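Local coordinates for protein abietadiene synthase, chloroplastic (Abies grandis, PDB 3S9V) that is a plastid enzyme of the terpene synthase family, a largely helical protein assembled from several domains, at residues 42-47 with 274-279; 50-55 with 266-271. All coordinates share one frame; numbering follows the deposited sequence.

Contact 1: 42-47 with 274-279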
loop_
_atom_site.group_PDB
_atom_site.type_symbol
_atom_site.label_atom_id
_atom_site.label_comp_id
_atom_site.label_asym_id
_atom_site.label_seq_id
_atom_site.Cartn_x
_atom_site.Cartn_y
_atom_site.Cartn_z
ATOM N N ASN A 42 -9.599 6.595 -19.129
ATOM C CA ASN A 42 -9.066 6.318 -20.458
ATOM C C ASN A 42 -7.667 5.716 -20.318
ATOM O O ASN A 42 -7.303 4.816 -21.068
ATOM C CB ASN A 42 -9.009 7.593 -21.307
ATOM C CG ASN A 42 -8.663 7.310 -22.765
ATOM O OD1 ASN A 42 -9.426 6.655 -23.482
ATOM N ND2 ASN A 42 -7.506 7.798 -23.208
ATOM N N MET A 43 -6.881 6.221 -19.369
ATOM C CA MET A 43 -5.546 5.674 -19.151
ATOM C C MET A 43 -5.664 4.177 -18.891
ATOM O O MET A 43 -4.978 3.372 -19.525
ATOM C CB MET A 43 -4.867 6.336 -17.954
ATOM C CG MET A 43 -3.992 7.535 -18.300
ATOM S SD MET A 43 -3.349 8.350 -16.816
ATOM C CE MET A 43 -2.376 7.082 -16.148
ATOM N N PHE A 44 -6.540 3.798 -17.963
ATOM C CA PHE A 44 -6.715 2.383 -17.658
ATOM C C PHE A 44 -7.141 1.570 -18.880
ATOM O O PHE A 44 -6.660 0.452 -19.087
ATOM C CB PHE A 44 -7.740 2.184 -16.537
ATOM C CG PHE A 44 -7.160 2.311 -15.156
ATOM C CD1 PHE A 44 -7.014 3.558 -14.558
ATOM C CD2 PHE A 44 -6.748 1.181 -14.462
ATOM C CE1 PHE A 44 -6.465 3.683 -13.281
ATOM C CE2 PHE A 44 -6.198 1.285 -13.187
ATOM C CZ PHE A 44 -6.055 2.544 -12.592
ATOM N N ARG A 45 -8.043 2.125 -19.687
ATOM C CA ARG A 45 -8.522 1.430 -20.880
ATOM C C ARG A 45 -7.440 1.313 -21.946
ATOM O O ARG A 45 -7.489 0.422 -22.790
ATOM C CB ARG A 45 -9.744 2.146 -21.459
ATOM C CG ARG A 45 -10.934 2.186 -20.509
ATOM C CD ARG A 45 -12.178 2.702 -21.210
ATOM N NE ARG A 45 -12.531 1.849 -22.344
ATOM C CZ ARG A 45 -13.569 2.054 -23.151
ATOM N NH1 ARG A 45 -14.377 3.090 -22.958
ATOM N NH2 ARG A 45 -13.796 1.216 -24.155
ATOM N N CYS A 46 -6.462 2.211 -21.902
ATOM C CA CYS A 46 -5.360 2.202 -22.861
ATOM C C CYS A 46 -4.244 1.232 -22.478
ATOM O O CYS A 46 -3.455 0.825 -23.328
ATOM C CB CYS A 46 -4.758 3.602 -23.000
ATOM S SG CYS A 46 -5.728 4.750 -23.979
ATOM N N MET A 47 -4.160 0.880 -21.199
ATOM C CA MET A 47 -3.113 -0.031 -20.753
ATOM C C MET A 47 -2.998 -1.286 -21.607
ATOM O O MET A 47 -3.983 -1.991 -21.838
ATOM C CB MET A 47 -3.333 -0.412 -19.291
ATOM C CG MET A 47 -2.681 0.562 -18.325
ATOM S SD MET A 47 -3.256 0.400 -16.650
ATOM C CE MET A 47 -3.333 2.122 -16.171
ATOM N N LEU A 274 -0.379 -3.183 -11.796
ATOM C CA LEU A 274 -0.336 -3.269 -10.337
ATOM C C LEU A 274 0.004 -1.947 -9.657
ATOM O O LEU A 274 -0.577 -1.599 -8.615
ATOM C CB LEU A 274 0.662 -4.348 -9.892
ATOM C CG LEU A 274 0.245 -5.801 -10.151
ATOM C CD1 LEU A 274 1.430 -6.698 -9.902
ATOM C CD2 LEU A 274 -0.936 -6.205 -9.253
ATOM N N TRP A 275 0.943 -1.211 -10.245
ATOM C CA TRP A 275 1.357 0.065 -9.683
ATOM C C TRP A 275 0.300 1.160 -9.893
ATOM O O TRP A 275 0.112 2.029 -9.044
ATOM C CB TRP A 275 2.704 0.478 -10.285
ATOM C CG TRP A 275 3.875 0.145 -9.413
ATOM C CD1 TRP A 275 4.679 1.029 -8.764
ATOM C CD2 TRP A 275 4.339 -1.165 -9.043
ATOM N NE1 TRP A 275 5.612 0.361 -8.006
ATOM C CE2 TRP A 275 5.425 -0.987 -8.158
ATOM C CE3 TRP A 275 3.940 -2.467 -9.370
ATOM C CZ2 TRP A 275 6.121 -2.062 -7.593
ATOM C CZ3 TRP A 275 4.634 -3.543 -8.807
ATOM C CH2 TRP A 275 5.712 -3.330 -7.927
ATOM N N ALA A 276 -0.400 1.112 -11.017
ATOM C CA ALA A 276 -1.436 2.102 -11.286
ATOM C C ALA A 276 -2.561 1.931 -10.274
ATOM O O ALA A 276 -3.068 2.910 -9.711
ATOM C CB ALA A 276 -1.971 1.929 -12.707
ATOM N N VAL A 277 -2.944 0.675 -10.049
ATOM C CA VAL A 277 -4.011 0.340 -9.106
ATOM C C VAL A 277 -3.636 0.704 -7.675
ATOM O O VAL A 277 -4.450 1.247 -6.921
ATOM C CB VAL A 277 -4.333 -1.177 -9.152
ATOM C CG1 VAL A 277 -5.169 -1.586 -7.934
ATOM C CG2 VAL A 277 -5.070 -1.513 -10.440
ATOM N N ASP A 278 -2.402 0.391 -7.301
ATOM C CA ASP A 278 -1.919 0.669 -5.953
ATOM C C ASP A 278 -1.856 2.179 -5.753
ATOM O O ASP A 278 -2.161 2.682 -4.678
ATOM C CB ASP A 278 -0.530 0.040 -5.745
ATOM C CG ASP A 278 -0.049 0.145 -4.309
ATOM O OD1 ASP A 278 -0.793 -0.276 -3.398
ATOM O OD2 ASP A 278 1.073 0.640 -4.088
ATOM N N THR A 279 -1.480 2.894 -6.806
ATOM C CA THR A 279 -1.381 4.349 -6.752
ATOM C C THR A 279 -2.721 5.011 -6.471
ATOM O O THR A 279 -2.818 5.850 -5.583
ATOM C CB THR A 279 -0.817 4.918 -8.073
ATOM O OG1 THR A 279 0.499 4.398 -8.278
ATOM C CG2 THR A 279 -0.746 6.441 -8.025
#
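The last turn of helix 29-46 and the residue that follows it pack against the middle of helix 269-282, with Phe44 and Met47 on one side and Ala276 and Val277 on the other. This seam is entirely apolar, and all four residues are buried. The nearest CA atoms, those of Phe44 and Ala276, are 8.3 Å apart, an interval filled by side chains. Phe44 points its ring across it: with CG anti to its own carbonyl carbon (chi1 -85°), the distal rim reaches the second helix. Phe44 CE2 lies 4.1 Å from Val277 CG2, which meets the ring at its edge and near its plane, the two side chains crossing at about a right angle. Phe44 CZ comes within 4.1 Å of Ala276 CB, approached obliquely. Met47, the first residue to leave the helix, extends a side chain bent at chi3 (-141°); an unbranched thioether suits the place because it can turn its end methyl into the gap. Met47 CE lies 3.9 Å above one face of the Phe44 ring, toward the rim, and 3.7 Å from Ala276 CB. Alanine suits the receiving position because its single methyl lets Phe44 CZ and Met47 CE both come close to the helix.

Helix 269-282 lies in the N-terminal terpene synthase family region, whose fold is an alpha-alpha barrel built of helical hairpins, and helix 29-46, the first helix of the model, packs on it here. Tyr463 of helix 461-491 touches Ala276 as well as Met43, and Val277 also rests on Ile293 of helix 290-301.

Thr279 OG1 donates to Trp275 O at 2.5 Å, folding back onto its own helix. Thr279 N reaches Trp275 O from the opposite face of the carbonyl plane, at 2.9 Å. Asp278 OD1, on the same helix, makes salt bridges with Arg328 and Arg371.

Contact 2: 50-55 with 266-271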
loop_
_atom_site.group_PDB
_atom_site.type_symbol
_atom_site.label_atom_id
_atom_site.label_comp_id
_atom_site.label_asym_id
_atom_site.label_seq_id
_atom_site.Cartn_x
_atom_site.Cartn_y
_atom_site.Cartn_z
ATOM N N GLY A 50 2.466 -1.757 -21.865
ATOM C CA GLY A 50 3.199 -0.778 -21.090
ATOM C C GLY A 50 3.583 0.506 -21.792
ATOM O O GLY A 50 4.002 0.502 -22.949
ATOM N N GLU A 51 3.442 1.615 -21.075
ATOM C CA GLU A 51 3.802 2.917 -21.606
ATOM C C GLU A 51 5.082 3.388 -20.936
ATOM O O GLU A 51 5.179 3.421 -19.709
ATOM C CB GLU A 51 2.684 3.929 -21.354
ATOM C CG GLU A 51 1.487 3.737 -22.260
ATOM C CD GLU A 51 1.871 3.768 -23.725
ATOM O OE1 GLU A 51 2.587 4.713 -24.131
ATOM O OE2 GLU A 51 1.455 2.851 -24.468
ATOM N N THR A 52 6.065 3.749 -21.747
ATOM C CA THR A 52 7.333 4.218 -21.222
ATOM C C THR A 52 8.054 5.034 -22.283
ATOM O O THR A 52 7.605 5.137 -23.423
ATOM C CB THR A 52 8.223 3.029 -20.769
ATOM O OG1 THR A 52 9.433 3.526 -20.187
ATOM C CG2 THR A 52 8.569 2.143 -21.944
ATOM N N ASN A 53 9.180 5.611 -21.896
ATOM C CA ASN A 53 9.961 6.445 -22.790
ATOM C C ASN A 53 11.002 5.640 -23.572
ATOM O O ASN A 53 11.309 4.492 -23.237
ATOM C CB ASN A 53 10.661 7.530 -21.971
ATOM C CG ASN A 53 11.663 6.954 -20.986
ATOM O OD1 ASN A 53 11.395 5.951 -20.324
ATOM N ND2 ASN A 53 12.818 7.594 -20.875
ATOM N N PRO A 54 11.552 6.240 -24.636
ATOM C CA PRO A 54 12.562 5.555 -25.438
ATOM C C PRO A 54 13.876 5.479 -24.679
ATOM O O PRO A 54 14.166 6.329 -23.837
ATOM C CB PRO A 54 12.662 6.431 -26.682
ATOM C CG PRO A 54 12.346 7.778 -26.181
ATOM C CD PRO A 54 11.197 7.538 -25.240
ATOM N N SER A 55 14.646 4.434 -24.949
ATOM C CA SER A 55 15.955 4.263 -24.328
ATOM C C SER A 55 16.983 4.488 -25.433
ATOM O O SER A 55 17.191 3.624 -26.283
ATOM C CB SER A 55 16.117 2.856 -23.757
ATOM O OG SER A 55 17.438 2.669 -23.281
ATOM N N TYR A 266 11.022 -4.578 -21.790
ATOM C CA TYR A 266 9.641 -4.710 -22.224
ATOM C C TYR A 266 9.306 -6.195 -22.293
ATOM O O TYR A 266 10.194 -7.027 -22.471
ATOM C CB TYR A 266 9.476 -4.076 -23.615
ATOM C CG TYR A 266 8.145 -3.402 -23.850
ATOM C CD1 TYR A 266 7.757 -2.293 -23.092
ATOM C CD2 TYR A 266 7.257 -3.885 -24.812
ATOM C CE1 TYR A 266 6.507 -1.685 -23.282
ATOM C CE2 TYR A 266 6.004 -3.281 -25.013
ATOM C CZ TYR A 266 5.641 -2.186 -24.243
ATOM O OH TYR A 266 4.419 -1.596 -24.439
ATOM N N PRO A 267 8.022 -6.550 -22.109
ATOM C CA PRO A 267 6.930 -5.607 -21.837
ATOM C C PRO A 267 6.884 -5.223 -20.353
ATOM O O PRO A 267 7.737 -5.651 -19.563
ATOM C CB PRO A 267 5.689 -6.375 -22.299
ATOM C CG PRO A 267 6.052 -7.808 -21.998
ATOM C CD PRO A 267 7.497 -7.892 -22.445
ATOM N N LEU A 268 5.889 -4.427 -19.968
ATOM C CA LEU A 268 5.767 -3.981 -18.580
ATOM C C LEU A 268 4.325 -4.055 -18.080
ATOM O O LEU A 268 3.938 -3.333 -17.160
ATOM C CB LEU A 268 6.276 -2.539 -18.474
ATOM C CG LEU A 268 7.730 -2.309 -18.913
ATOM C CD1 LEU A 268 8.040 -0.820 -18.917
ATOM C CD2 LEU A 268 8.679 -3.050 -17.971
ATOM N N ASP A 269 3.548 -4.949 -18.684
ATOM C CA ASP A 269 2.132 -5.112 -18.378
ATOM C C ASP A 269 1.701 -5.406 -16.941
ATOM O O ASP A 269 0.666 -4.911 -16.503
ATOM C CB ASP A 269 1.519 -6.161 -19.316
ATOM C CG ASP A 269 2.259 -7.491 -19.283
ATOM O OD1 ASP A 269 1.630 -8.525 -19.603
ATOM O OD2 ASP A 269 3.463 -7.510 -18.953
ATOM N N LEU A 270 2.465 -6.204 -16.204
ATOM C CA LEU A 270 2.078 -6.512 -14.826
ATOM C C LEU A 270 2.518 -5.389 -13.893
ATOM O O LEU A 270 1.808 -5.004 -12.953
ATOM C CB LEU A 270 2.709 -7.827 -14.368
ATOM C CG LEU A 270 2.490 -9.090 -15.206
ATOM C CD1 LEU A 270 2.954 -10.284 -14.390
ATOM C CD2 LEU A 270 1.017 -9.250 -15.571
ATOM N N PHE A 271 3.712 -4.879 -14.152
ATOM C CA PHE A 271 4.251 -3.793 -13.362
ATOM C C PHE A 271 3.340 -2.560 -13.503
ATOM O O PHE A 271 2.941 -1.952 -12.508
ATOM C CB PHE A 271 5.686 -3.504 -13.831
ATOM C CG PHE A 271 6.258 -2.213 -13.318
ATOM C CD1 PHE A 271 6.132 -1.855 -11.983
ATOM C CD2 PHE A 271 6.950 -1.364 -14.176
ATOM C CE1 PHE A 271 6.683 -0.672 -11.506
ATOM C CE2 PHE A 271 7.506 -0.176 -13.709
ATOM C CZ PHE A 271 7.373 0.172 -12.371
#
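Tyr266 reaches across to Gly50 with its ring edge and its hydroxyl, joining the loop after helix 29-46 to the stretch that leads into helix 269-282, part of the N-terminal terpene synthase domain. Gly50 O lies in the plane of the ring, at its edge, and Tyr266 OH donates to it over a short 2.6 Å. The donor sits in the carbonyl plane on a lone pair, at a C=O...donor angle of 126°. The cis peptide before Pro267 goes with Pro267 CB lying over one face of the Tyr266 ring, 3.9 Å from its plane.

Leu268, at the N-cap position of the helix, runs close to Gly50. Gly50 CA and Leu268 CA are only 4.8 Å apart, and Leu268 CB approaches Gly50 CA to 4.4 Å. Glycine fits here because a CB would collide with Leu268 CB, crowd Tyr266 CE1 and, at this positive phi (126°), press on the carbonyl O of the residue before. Leu268 is tied further by a backbone bond to Tyr49. Beyond it, Thr52 divides its two branches: OG1, anti to the backbone N (chi1 -177°), is hydrogen-bonded with Met454 O, while Thr52 CG2 faces Leu268 CD1 at 4.3 Å.

Both contacts draw on helix 269-282, contact 1 on its middle and contact 2 on its start with the residues leading into it, and their centres lie 13 Å apart. Opposite them runs one continuous piece of chain, the end of helix 29-46 and the loop that follows, so the two sites fasten neighbouring parts of the N-terminal region to the same helix. Both are buried; the centre of contact 1 lies 15 Å from the centre of the chain, that of contact 2 22 Å. Contact 1 is wholly apolar, between two helices and the residue just past the end of one. Contact 2, where Thr52 is partly exposed, joins irregular backbone and adds a hydrogen bond to a main-chain carbonyl.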